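Local coordinates for solute-binding protein Csal_2479 (Chromohalobacter salexigens, PDB 4P1L), which binds D-glucuronate in the periplasm and probably delivers it to a TRAP transporter for uptake into the cell, at residues T186-Y190 against G191-Q195; A85-M89 against G90-P94. All coordinates share one frame; numbering follows the deposited sequence.

Contact 1: T186-Y190 against G191-Q195; sequences TPMAY and GEVYQ. With BDP (beta-D-glucopyranuronic acid), chain C.
The strand-to-helix turn that carries Tyr-190 into the glucuronate pocket of this TRAP solute-binding protein is closed by Ala-189 and Tyr-190 meeting Glu-192 and Val-193. Two successive i-to-i+3 backbone hydrogen bonds make the bend: Glu-192 N gives to Ala-189 O at 3.1 Å, and Val-193 N to Tyr-190 O at 3.1 Å, the second rather straighter (N-H...O 165°). Tyr-190 O also accepts from water 2, which passes the link on to Tyr-194 N. With CG opposite its backbone N (chi1 -176°), the Tyr-190 ring swings off the turn toward the sugar and offers it one face. C5 of BDP sits 3.8 Å above the plane of that ring, toward the rim, with its hydrogen directed at the ring as in a CH-pi contact, and C6 of the carboxylate end lies 3.5 Å from Tyr-190 CD1. A serine here would probably leave this flank of the sugar without its wall and open a gap beside Asn-207. On the outer side, water 1 accepts from Ala-189 N at 2.8 Å and donates to Glu-192 OE1 at 3.0 Å, tying the acid's extended chain back over the turn. Met-188 CG lies against OE1 and CB of Glu-192, the two chains crossing at a slant, while the backbone O of Met-188 takes a hydrogen bond from NH2 of Arg-167, a ligand-binding residue that it probably helps position. Extended as far as SE (CG and then SE both anti), the selenomethionine Met-188 bends only beyond it and lays SE 4.3 Å from Val-193 CG2, the same methyl that rests 3.6 Å from Ala-189 O.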
ATOM      1  N   THR A 186      11.227  -4.484 -12.600  1.00 16.71           N
ATOM      2  CA  THR A 186      10.726  -5.823 -12.769  1.00 19.99           C
ATOM      3  C   THR A 186       9.701  -6.110 -11.678  1.00 21.52           C
ATOM      4  O   THR A 186       9.977  -5.924 -10.497  1.00 17.28           O
ATOM      5  CB  THR A 186      11.866  -6.858 -12.745  1.00 26.12           C
ATOM      6  OG1 THR A 186      11.323  -8.172 -12.957  1.00 35.67           O
ATOM      7  CG2 THR A 186      12.578  -6.832 -11.444  1.00 26.45           C
ATOM      8  N   PRO A 187       8.497  -6.516 -12.084  1.00 20.67           N
ATOM      9  CA  PRO A 187       7.410  -6.810 -11.150  1.00 18.40           C
ATOM     10  C   PRO A 187       7.671  -8.135 -10.471  1.00 19.03           C
ATOM     11  O   PRO A 187       8.107  -9.079 -11.132  1.00 19.78           O
ATOM     12  CB  PRO A 187       6.176  -6.862 -12.072  1.00 21.44           C
ATOM     13  CG  PRO A 187       6.714  -7.296 -13.381  1.00 30.54           C
ATOM     14  CD  PRO A 187       8.069  -6.671 -13.493  1.00 25.79           C
HETATM   15  N   MSE A 188       7.408  -8.217  -9.169  1.00 20.07           N
HETATM   16  CA  MSE A 188       7.710  -9.431  -8.408  1.00 20.35           C
HETATM   17  C   MSE A 188       6.915  -9.469  -7.098  1.00 17.54           C
HETATM   18  O   MSE A 188       6.703  -8.429  -6.470  1.00 15.77           O
HETATM   19  CB  MSE A 188       9.213  -9.451  -8.113  1.00 18.27           C
HETATM   20  CG  MSE A 188       9.716 -10.668  -7.431  1.00 29.33           C
HETATM   21 SE   MSE A 188      11.651 -10.480  -7.009  1.00 29.75          SE
HETATM   22  CE  MSE A 188      12.284  -9.865  -8.704  1.00 17.50           C
ATOM     23  N   ALA A 189       6.487 -10.663  -6.705  1.00 19.02           N
ATOM     24  CA  ALA A 189       5.857 -10.907  -5.394  1.00 23.52           C
ATOM     25  C   ALA A 189       6.748 -10.426  -4.267  1.00 16.56           C
ATOM     26  O   ALA A 189       7.943 -10.657  -4.270  1.00 16.74           O
ATOM     27  CB  ALA A 189       5.541 -12.377  -5.206  1.00 26.78           C
ATOM     28  N   TYR A 190       6.145  -9.744  -3.305  1.00 18.99           N
ATOM     29  CA  TYR A 190       6.855  -9.191  -2.143  1.00 19.04           C
ATOM     30  C   TYR A 190       7.768 -10.229  -1.456  1.00 19.48           C
ATOM     31  O   TYR A 190       8.919  -9.920  -1.106  1.00 17.33           O
ATOM     32  CB  TYR A 190       5.798  -8.642  -1.174  1.00 20.12           C
ATOM     33  CG  TYR A 190       6.288  -7.931   0.061  1.00 17.29           C
ATOM     34  CD1 TYR A 190       7.258  -6.932  -0.008  1.00 16.78           C
ATOM     35  CD2 TYR A 190       5.750  -8.233   1.312  1.00 18.02           C
ATOM     36  CE1 TYR A 190       7.692  -6.289   1.131  1.00 18.42           C
ATOM     37  CE2 TYR A 190       6.174  -7.584   2.449  1.00 19.89           C
ATOM     38  CZ  TYR A 190       7.146  -6.611   2.350  1.00 16.17           C
ATOM     39  OH  TYR A 190       7.580  -5.951   3.474  1.00 18.44           O
ATOM     40  N   GLY A 191       7.244 -11.449  -1.256  1.00 20.02           N
ATOM     41  CA  GLY A 191       7.940 -12.504  -0.545  1.00 24.86           C
ATOM     42  C   GLY A 191       9.233 -12.963  -1.189  1.00 27.10           C
ATOM     43  O   GLY A 191      10.098 -13.532  -0.529  1.00 24.61           O
ATOM     44  N   GLU A 192       9.375 -12.685  -2.477  1.00 24.40           N
ATOM     45  CA  GLU A 192      10.540 -13.126  -3.225  1.00 21.94           C
ATOM     46  C   GLU A 192      11.667 -12.101  -3.280  1.00 27.09           C
ATOM     47  O   GLU A 192      12.772 -12.391  -3.774  1.00 23.62           O
ATOM     48  CB  GLU A 192      10.111 -13.480  -4.639  1.00 21.38           C
ATOM     49  CG  GLU A 192       9.261 -14.722  -4.701  1.00 26.74           C
ATOM     50  CD  GLU A 192       8.718 -14.988  -6.078  1.00 40.12           C
ATOM     51  OE1 GLU A 192       9.223 -14.372  -7.046  1.00 40.28           O
ATOM     52  OE2 GLU A 192       7.789 -15.821  -6.183  1.00 50.05           O
ATOM     53  N   VAL A 193      11.402 -10.908  -2.766  1.00 21.94           N
ATOM     54  CA  VAL A 193      12.323  -9.792  -3.002  1.00 20.56           C
ATOM     55  C   VAL A 193      13.636  -9.988  -2.262  1.00 17.38           C
ATOM     56  O   VAL A 193      14.703  -9.702  -2.811  1.00 22.08           O
ATOM     57  CB  VAL A 193      11.701  -8.444  -2.632  1.00 19.83           C
ATOM     58  CG1 VAL A 193      12.729  -7.304  -2.748  1.00 20.86           C
ATOM     59  CG2 VAL A 193      10.507  -8.175  -3.513  1.00 15.93           C
ATOM     60  N   TYR A 194      13.553 -10.503  -1.032  1.00 23.23           N
ATOM     61  CA  TYR A 194      14.743 -10.657  -0.193  1.00 19.74           C
ATOM     62  C   TYR A 194      15.801 -11.510  -0.865  1.00 25.07           C
ATOM     63  O   TYR A 194      16.954 -11.093  -1.004  1.00 22.95           O
ATOM     64  CB  TYR A 194      14.382 -11.291   1.144  1.00 20.75           C
ATOM     65  CG  TYR A 194      15.592 -11.540   2.018  1.00 22.68           C
ATOM     66  CD1 TYR A 194      16.192 -10.494   2.721  1.00 22.27           C
ATOM     67  CD2 TYR A 194      16.138 -12.806   2.134  1.00 32.73           C
ATOM     68  CE1 TYR A 194      17.304 -10.715   3.532  1.00 25.58           C
ATOM     69  CE2 TYR A 194      17.251 -13.034   2.939  1.00 33.04           C
ATOM     70  CZ  TYR A 194      17.824 -11.989   3.631  1.00 30.03           C
ATOM     71  OH  TYR A 194      18.909 -12.214   4.435  1.00 35.37           O
ATOM     72  N   GLN A 195      15.407 -12.718  -1.270  1.00 29.50           N
ATOM     73  CA  GLN A 195      16.338 -13.650  -1.905  1.00 33.02           C
ATOM     74  C   GLN A 195      16.820 -13.071  -3.222  1.00 31.14           C
ATOM     75  O   GLN A 195      17.964 -13.290  -3.608  1.00 29.08           O
ATOM     76  CB  GLN A 195      15.698 -15.024  -2.144  1.00 31.89           C
ATOM     77  CG  GLN A 195      15.454 -15.858  -0.879  1.00 37.58           C
ATOM     78  CD  GLN A 195      16.715 -16.115  -0.046  1.00 45.18           C
ATOM     79  OE1 GLN A 195      17.819 -16.234  -0.579  1.00 40.26           O
ATOM     80  NE2 GLN A 195      16.542 -16.186   1.279  1.00 43.86           N
TER
HETATM   81  C1  BDP C 401       3.958  -2.873   1.489  1.00 11.57           C
HETATM   82  C2  BDP C 401       2.455  -3.107   1.477  1.00 10.53           C
HETATM   83  C3  BDP C 401       2.187  -4.531   1.168  1.00 16.70           C
HETATM   84  C4  BDP C 401       2.790  -4.825  -0.169  1.00 12.52           C
HETATM   85  C5  BDP C 401       4.314  -4.530  -0.163  1.00 10.25           C
HETATM   86  C6  BDP C 401       4.972  -4.773  -1.520  1.00 12.94           C
HETATM   87  O2  BDP C 401       1.991  -2.795   2.780  1.00 13.24           O
HETATM   88  O3  BDP C 401       0.677  -4.660   1.020  1.00 13.74           O
HETATM   89  O4  BDP C 401       2.566  -6.199  -0.527  1.00 12.28           O
HETATM   90  O5  BDP C 401       4.520  -3.203   0.208  1.00 11.81           O
HETATM   91  O6A BDP C 401       5.940  -4.004  -1.828  1.00 13.40           O
HETATM   92  O1  BDP C 401       4.218  -1.534   1.729  1.00 14.07           O
HETATM   93  O6B BDP C 401       4.605  -5.737  -2.223  1.00 15.87           O
HETATM   94  O   HOH W   1       6.766 -13.022  -8.227  1.00 25.68           O
HETATM   95  O   HOH W   2      11.014 -10.222   0.520  1.00 18.26           O

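Contact 2: A85-M89 against G90-P94; sequences ANFNM and GPMGP
CG lies opposite the backbone N in Asn-88 (chi1 -171°), and with the amide then twisted well out of line OD1 reaches the backbone of Gly-90, closing an Asx turn where strand 84-88 runs out. Gly-90 N donates to Asn-88 OD1 at 2.8 Å (N-H...O 151°), arriving tilted 33° from the carbonyl plane. The other half of the amide, ND2, is held by Glu-234, a glucuronate-binding residue, so both ends of the group are gripped and its rotation is fixed beside the bound sugar that Asn-88 touches. A type I beta turn follows directly from Gly-90 to Gly-93, with Gly-93 N bonded to Gly-90 O at 3.0 Å; a weak bond from Met-92 N to Met-89 O, 3.1 Å long, overlaps it. Pro-91 packs across Asn-88 at roughly a right angle: its CD touches the backbone O of Asn-88 at 3.2 Å and lies 3.4 Å from Asn-88 OD1. The absence of a side chain at Gly-90 matters, because a CB there would clash with that same amide oxygen. Strand 84-88 is the middle one of a five-stranded mixed sheet, and the turn's apolar side chains fold back onto its end. Selenomethionine Met-92, bent twice along its chain, returns to Phe-87 and also reaches Ile-74 of helix 70-78. Met-92 CG passes 4.1 Å from SE of Met-89, another selenomethionine. The terminal methyl CE of Met-92 comes obliquely to the Phe-87 ring, 3.6 Å from Phe-87 CD2.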
ATOM      1  N   ALA A  85      -9.973  -8.582   4.283  1.00 17.42           N
ATOM      2  CA  ALA A  85      -8.572  -8.442   3.999  1.00 16.56           C
ATOM      3  C   ALA A  85      -8.121  -6.986   4.126  1.00 15.00           C
ATOM      4  O   ALA A  85      -8.926  -6.046   4.039  1.00 16.77           O
ATOM      5  CB  ALA A  85      -8.279  -8.958   2.621  1.00 16.73           C
ATOM      6  N   ASN A  86      -6.820  -6.848   4.331  1.00 15.14           N
ATOM      7  CA  ASN A  86      -6.084  -5.593   4.234  1.00 14.12           C
ATOM      8  C   ASN A  86      -5.314  -5.659   2.921  1.00 14.27           C
ATOM      9  O   ASN A  86      -4.386  -6.449   2.770  1.00 14.22           O
ATOM     10  CB  ASN A  86      -5.185  -5.472   5.476  1.00 14.00           C
ATOM     11  CG  ASN A  86      -4.067  -4.450   5.353  1.00 13.55           C
ATOM     12  OD1 ASN A  86      -3.009  -4.648   5.927  1.00 15.83           O
ATOM     13  ND2 ASN A  86      -4.290  -3.357   4.616  1.00 16.73           N
ATOM     14  N   PHE A  87      -5.755  -4.871   1.939  1.00 14.25           N
ATOM     15  CA  PHE A  87      -5.053  -4.795   0.678  1.00 13.95           C
ATOM     16  C   PHE A  87      -4.406  -3.427   0.491  1.00 13.24           C
ATOM     17  O   PHE A  87      -5.035  -2.402   0.760  1.00 15.31           O
ATOM     18  CB  PHE A  87      -6.006  -5.007  -0.499  1.00 14.05           C
ATOM     19  CG  PHE A  87      -6.608  -6.373  -0.568  1.00 15.17           C
ATOM     20  CD1 PHE A  87      -5.815  -7.503  -0.463  1.00 15.98           C
ATOM     21  CD2 PHE A  87      -7.971  -6.530  -0.734  1.00 15.88           C
ATOM     22  CE1 PHE A  87      -6.359  -8.758  -0.526  1.00 15.82           C
ATOM     23  CE2 PHE A  87      -8.529  -7.806  -0.817  1.00 15.66           C
ATOM     24  CZ  PHE A  87      -7.704  -8.919  -0.707  1.00 18.32           C
ATOM     25  N   ASN A  88      -3.181  -3.433  -0.015  1.00 13.03           N
ATOM     26  CA  ASN A  88      -2.580  -2.231  -0.583  1.00 12.72           C
ATOM     27  C   ASN A  88      -3.291  -1.866  -1.904  1.00 12.91           C
ATOM     28  O   ASN A  88      -3.636  -2.746  -2.723  1.00 13.25           O
ATOM     29  CB  ASN A  88      -1.090  -2.456  -0.801  1.00 12.73           C
ATOM     30  CG  ASN A  88      -0.350  -1.185  -1.191  1.00 13.80           C
ATOM     31  OD1 ASN A  88      -0.306  -0.825  -2.370  1.00 12.55           O
ATOM     32  ND2 ASN A  88       0.239  -0.515  -0.218  1.00 14.23           N
HETATM   33  N   MSE A  89      -3.537  -0.573  -2.093  1.00 14.57           N
HETATM   34  CA  MSE A  89      -4.264  -0.109  -3.281  1.00 13.61           C
HETATM   35  C   MSE A  89      -3.470  -0.176  -4.568  1.00 13.72           C
HETATM   36  O   MSE A  89      -4.044  -0.080  -5.660  1.00 16.12           O
HETATM   37  CB  MSE A  89      -4.794   1.308  -3.081  1.00 13.03           C
HETATM   38  CG  MSE A  89      -5.895   1.422  -2.053  1.00 16.36           C
HETATM   39 SE   MSE A  89      -7.555   0.413  -2.516  1.00 22.77          SE
HETATM   40  CE  MSE A  89      -8.461   1.870  -3.450  1.00 28.90           C
ATOM     41  N   GLY A  90      -2.149  -0.335  -4.466  1.00 14.14           N
ATOM     42  CA  GLY A  90      -1.315  -0.522  -5.648  1.00 13.46           C
ATOM     43  C   GLY A  90      -1.724  -1.696  -6.523  1.00 20.29           C
ATOM     44  O   GLY A  90      -2.014  -1.521  -7.717  1.00 16.54           O
ATOM     45  N   PRO A  91      -1.718  -2.914  -5.953  1.00 15.67           N
ATOM     46  CA  PRO A  91      -2.172  -4.106  -6.654  1.00 15.57           C
ATOM     47  C   PRO A  91      -3.640  -4.064  -6.986  1.00 14.60           C
ATOM     48  O   PRO A  91      -4.110  -4.914  -7.764  1.00 19.51           O
ATOM     49  CB  PRO A  91      -1.909  -5.234  -5.661  1.00 24.65           C
ATOM     50  CG  PRO A  91      -0.957  -4.710  -4.715  1.00 22.65           C
ATOM     51  CD  PRO A  91      -1.145  -3.254  -4.638  1.00 14.28           C
HETATM   52  N   MSE A  92      -4.373  -3.120  -6.405  1.00 15.42           N
HETATM   53  CA  MSE A  92      -5.800  -2.979  -6.723  1.00 14.72           C
HETATM   54  C   MSE A  92      -5.978  -2.265  -8.078  1.00 15.07           C
HETATM   55  O   MSE A  92      -7.024  -2.384  -8.725  1.00 16.69           O
HETATM   56  CB  MSE A  92      -6.515  -2.216  -5.610  1.00 14.45           C
HETATM   57  CG  MSE A  92      -8.039  -2.198  -5.633  1.00 20.09           C
HETATM   58 SE   MSE A  92      -8.778  -3.994  -5.407  1.00 21.53          SE
HETATM   59  CE  MSE A  92      -8.109  -4.350  -3.608  1.00 21.25           C
ATOM     60  N   GLY A  93      -4.958  -1.531  -8.509  1.00 18.20           N
ATOM     61  CA  GLY A  93      -5.037  -0.752  -9.745  1.00 20.35           C
ATOM     62  C   GLY A  93      -5.397  -1.560 -10.976  1.00 23.87           C
ATOM     63  O   GLY A  93      -6.280  -1.174 -11.754  1.00 31.12           O
ATOM     64  N   PRO A  94      -4.729  -2.694 -11.176  1.00 26.31           N
ATOM     65  CA  PRO A  94      -5.097  -3.513 -12.341  1.00 30.75           C
ATOM     66  C   PRO A  94      -6.511  -4.107 -12.295  1.00 27.36           C
ATOM     67  O   PRO A  94      -6.984  -4.607 -13.313  1.00 28.42           O
ATOM     68  CB  PRO A  94      -4.052  -4.630 -12.322  1.00 30.42           C
ATOM     69  CG  PRO A  94      -2.824  -3.975 -11.691  1.00 33.18           C
ATOM     70  CD  PRO A  94      -3.363  -2.978 -10.689  1.00 27.73           C
TER

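Both contacts are local turns, met in series along the chain without nesting or crossing. Contact 2 comes first: it closes the exit of central strand 84-88 in the five-stranded sheet and leads into the long loop before helix 111-118. Contact 1 follows much later, joining strand 184-187, paired in parallel with 165-168, to helix 193-198. Their centres are 16 Å apart and their nearest atoms about 9 Å, so they do not touch each other. What relates them is the sugar: each turn follows a strand and contributes one residue, Asn-88 in one and Tyr-190 in the other, to the same glucuronate pocket.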